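Transcriptional regulator containing CBS domains (Streptococcus pneumoniae, PDB 6UOF) is probably a transcriptional regulator whose paired CBS domains, the part in this structure, may sense a small ligand such as an adenine nucleotide. Local coordinates at residues V49-M54 against M97-R102. Residues are numbered along the deposited sequence; the frame is centred on the assembly and turned at random.
Sequences VGVVTM and MVPVVR
Val51 meets Met97 and Pro99 mainly through its CG1 methyl. This CG1 lies 3.8 Å from CE of Met97, which is a selenomethionine, and 3.9 Å from CG of Pro99. The CB of Val51 is also close to CE of Met97, at 4.1 Å. With chi1 at -68°, CG1 of the valine sits beside the backbone N and opposite the carbonyl carbon. CG of Met97 points opposite the backbone N (chi1 177°), and two later turns of the chain lay CE alongside the valine. The two side chains pass each other head to tail. The proline ring is crossed by Val51 at about a right angle. Strand 48-52 belongs to the first CBS motif and strand 97-101 to the second, so the contact bridges the two halves of a CBS pair. The strands lie in separate sheets, and CA of Val51 and CA of Pro99 are 8.5 Å apart. The close side of the contact is formed by Met97 and Pro99, both buried around CG1 of Val51, and Met97 also packs on Val110 of strand 107-112. The valine is the more open side and stays partly exposed. Val52 turns away from strand 97-101 and touches Tyr27 of helix 24-34.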
ATOM      1  N   VAL A  49      -4.798  -2.690  -7.775  1.00 11.47           N
ATOM      2  CA  VAL A  49      -4.822  -4.047  -8.400  1.00 11.96           C
ATOM      3  C   VAL A  49      -3.880  -5.006  -7.666  1.00 11.52           C
ATOM      4  O   VAL A  49      -3.869  -6.194  -8.016  1.00 12.71           O
ATOM      5  CB  VAL A  49      -4.470  -3.947  -9.890  1.00 12.42           C
ATOM      6  CG1 VAL A  49      -5.594  -3.289 -10.675  1.00 12.89           C
ATOM      7  CG2 VAL A  49      -3.150  -3.238 -10.137  1.00 12.69           C
ATOM      8  N   GLY A  50      -3.114  -4.507  -6.702  1.00 11.39           N
ATOM      9  CA  GLY A  50      -2.184  -5.365  -5.954  1.00 11.58           C
ATOM     10  C   GLY A  50      -1.301  -4.528  -5.058  1.00 11.40           C
ATOM     11  O   GLY A  50      -1.489  -3.295  -4.962  1.00 11.04           O
ATOM     12  N   VAL A  51      -0.374  -5.198  -4.395  1.00 11.27           N
ATOM     13  CA  VAL A  51       0.649  -4.539  -3.558  1.00 11.45           C
ATOM     14  C   VAL A  51       1.997  -5.152  -3.935  1.00 11.94           C
ATOM     15  O   VAL A  51       2.046  -6.333  -4.357  1.00 13.37           O
ATOM     16  CB  VAL A  51       0.336  -4.699  -2.060  1.00 12.25           C
ATOM     17  CG1 VAL A  51      -0.905  -3.929  -1.627  1.00 13.06           C
ATOM     18  CG2 VAL A  51       0.237  -6.158  -1.642  1.00 14.33           C
ATOM     19  N   VAL A  52       3.052  -4.377  -3.833  1.00 11.41           N
ATOM     20  CA  VAL A  52       4.402  -4.899  -4.168  1.00 11.94           C
ATOM     21  C   VAL A  52       5.297  -4.729  -2.939  1.00 12.69           C
ATOM     22  O   VAL A  52       5.331  -3.633  -2.340  1.00 12.46           O
ATOM     23  CB  VAL A  52       4.979  -4.269  -5.453  1.00 13.42           C
ATOM     24  CG1 VAL A  52       5.082  -2.756  -5.388  1.00 13.41           C
ATOM     25  CG2 VAL A  52       6.314  -4.880  -5.833  1.00 14.97           C
ATOM     26  N   THR A  53       5.950  -5.823  -2.560  1.00 13.12           N
ATOM     27  CA  THR A  53       6.865  -5.880  -1.390  1.00 13.84           C
ATOM     28  C   THR A  53       8.244  -6.328  -1.859  1.00 13.42           C
ATOM     29  O   THR A  53       8.410  -6.739  -3.001  1.00 13.65           O
ATOM     30  CB  THR A  53       6.336  -6.869  -0.345  1.00 15.49           C
ATOM     31  OG1 THR A  53       6.525  -8.189  -0.866  1.00 17.25           O
ATOM     32  CG2 THR A  53       4.876  -6.628  -0.025  1.00 16.21           C
HETATM   33  N   MSE A  54       9.232  -6.270  -0.969  1.00 13.82           N
HETATM   34  CA  MSE A  54      10.573  -6.662  -1.346  1.00 14.36           C
HETATM   35  C   MSE A  54      10.610  -8.173  -1.596  1.00 15.23           C
HETATM   36  O   MSE A  54      11.377  -8.643  -2.435  1.00 16.30           O
HETATM   37  CB  MSE A  54      11.587  -6.224  -0.287  1.00 14.74           C
HETATM   38  CG  MSE A  54      13.021  -6.442  -0.713  1.00 15.41           C
HETATM   39 SE   MSE A  54      13.629  -5.454  -2.286  1.00 16.10          SE
HETATM   40  CE  MSE A  54      13.653  -3.643  -1.566  1.00 16.47           C
HETATM   41  N   MSE A  97       1.416  -2.366   6.178  1.00 13.55           N
HETATM   42  CA  MSE A  97       0.824  -1.252   5.365  1.00 14.60           C
HETATM   43  C   MSE A  97      -0.512  -1.757   4.832  1.00 14.08           C
HETATM   44  O   MSE A  97      -0.615  -2.935   4.537  1.00 14.83           O
HETATM   45  CB  MSE A  97       1.776  -0.934   4.209  1.00 16.97           C
HETATM   46  CG  MSE A  97       1.350   0.129   3.212  1.00 18.43           C
HETATM   47 SE   MSE A  97       0.208  -0.560   1.789  1.00 17.71          SE
HETATM   48  CE  MSE A  97       1.216  -1.795   0.678  1.00 19.51           C
ATOM     49  N   VAL A  98      -1.522  -0.894   4.800  1.00 12.87           N
ATOM     50  CA  VAL A  98      -2.814  -1.225   4.217  1.00 12.73           C
ATOM     51  C   VAL A  98      -3.226  -0.090   3.287  1.00 11.98           C
ATOM     52  O   VAL A  98      -3.204   1.085   3.682  1.00 12.00           O
ATOM     53  CB  VAL A  98      -3.899  -1.466   5.278  1.00 13.46           C
ATOM     54  CG1 VAL A  98      -5.208  -1.916   4.639  1.00 14.09           C
ATOM     55  CG2 VAL A  98      -3.443  -2.469   6.325  1.00 14.85           C
ATOM     56  N   PRO A  99      -3.599  -0.384   2.022  1.00 11.51           N
ATOM     57  CA  PRO A  99      -4.073   0.675   1.139  1.00 11.94           C
ATOM     58  C   PRO A  99      -5.429   1.249   1.564  1.00 11.71           C
ATOM     59  O   PRO A  99      -6.288   0.534   2.058  1.00 12.47           O
ATOM     60  CB  PRO A  99      -4.210  -0.016  -0.220  1.00 12.37           C
ATOM     61  CG  PRO A  99      -3.369  -1.268  -0.102  1.00 12.82           C
ATOM     62  CD  PRO A  99      -3.543  -1.693   1.340  1.00 12.03           C
ATOM     63  N   VAL A 100      -5.571   2.561   1.349  1.00 11.46           N
ATOM     64  CA  VAL A 100      -6.829   3.298   1.632  1.00 11.79           C
ATOM     65  C   VAL A 100      -7.458   3.621   0.280  1.00 12.07           C
ATOM     66  O   VAL A 100      -6.758   4.213  -0.552  1.00 11.96           O
ATOM     67  CB  VAL A 100      -6.555   4.573   2.450  1.00 12.09           C
ATOM     68  CG1 VAL A 100      -7.838   5.323   2.767  1.00 12.82           C
ATOM     69  CG2 VAL A 100      -5.785   4.257   3.730  1.00 12.51           C
ATOM     70  N   VAL A 101      -8.736   3.283   0.115  1.00 12.44           N
ATOM     71  CA  VAL A 101      -9.403   3.468  -1.203  1.00 12.78           C
ATOM     72  C   VAL A 101     -10.757   4.146  -1.037  1.00 13.69           C
ATOM     73  O   VAL A 101     -11.375   4.084   0.033  1.00 14.12           O
ATOM     74  CB  VAL A 101      -9.583   2.114  -1.924  1.00 13.52           C
ATOM     75  CG1 VAL A 101      -8.250   1.467  -2.241  1.00 14.19           C
ATOM     76  CG2 VAL A 101     -10.503   1.166  -1.174  1.00 13.88           C
ATOM     77  N   ARG A 102     -11.186   4.757  -2.133  1.00 13.85           N
ATOM     78  CA  ARG A 102     -12.576   5.252  -2.251  1.00 14.38           C
ATOM     79  C   ARG A 102     -13.509   4.048  -2.457  1.00 14.69           C
ATOM     80  O   ARG A 102     -13.025   2.925  -2.681  1.00 14.46           O
ATOM     81  CB  ARG A 102     -12.690   6.185  -3.458  1.00 14.94           C
ATOM     82  CG  ARG A 102     -11.781   7.401  -3.411  1.00 15.15           C
ATOM     83  CD  ARG A 102     -12.137   8.338  -4.562  1.00 15.98           C
ATOM     84  NE  ARG A 102     -11.309   9.530  -4.593  1.00 16.91           N
ATOM     85  CZ  ARG A 102     -10.104   9.625  -5.152  1.00 17.12           C
ATOM     86  NH1 ARG A 102      -9.544   8.582  -5.739  1.00 18.76           N
ATOM     87  NH2 ARG A 102      -9.457  10.782  -5.112  1.00 19.51           N
TER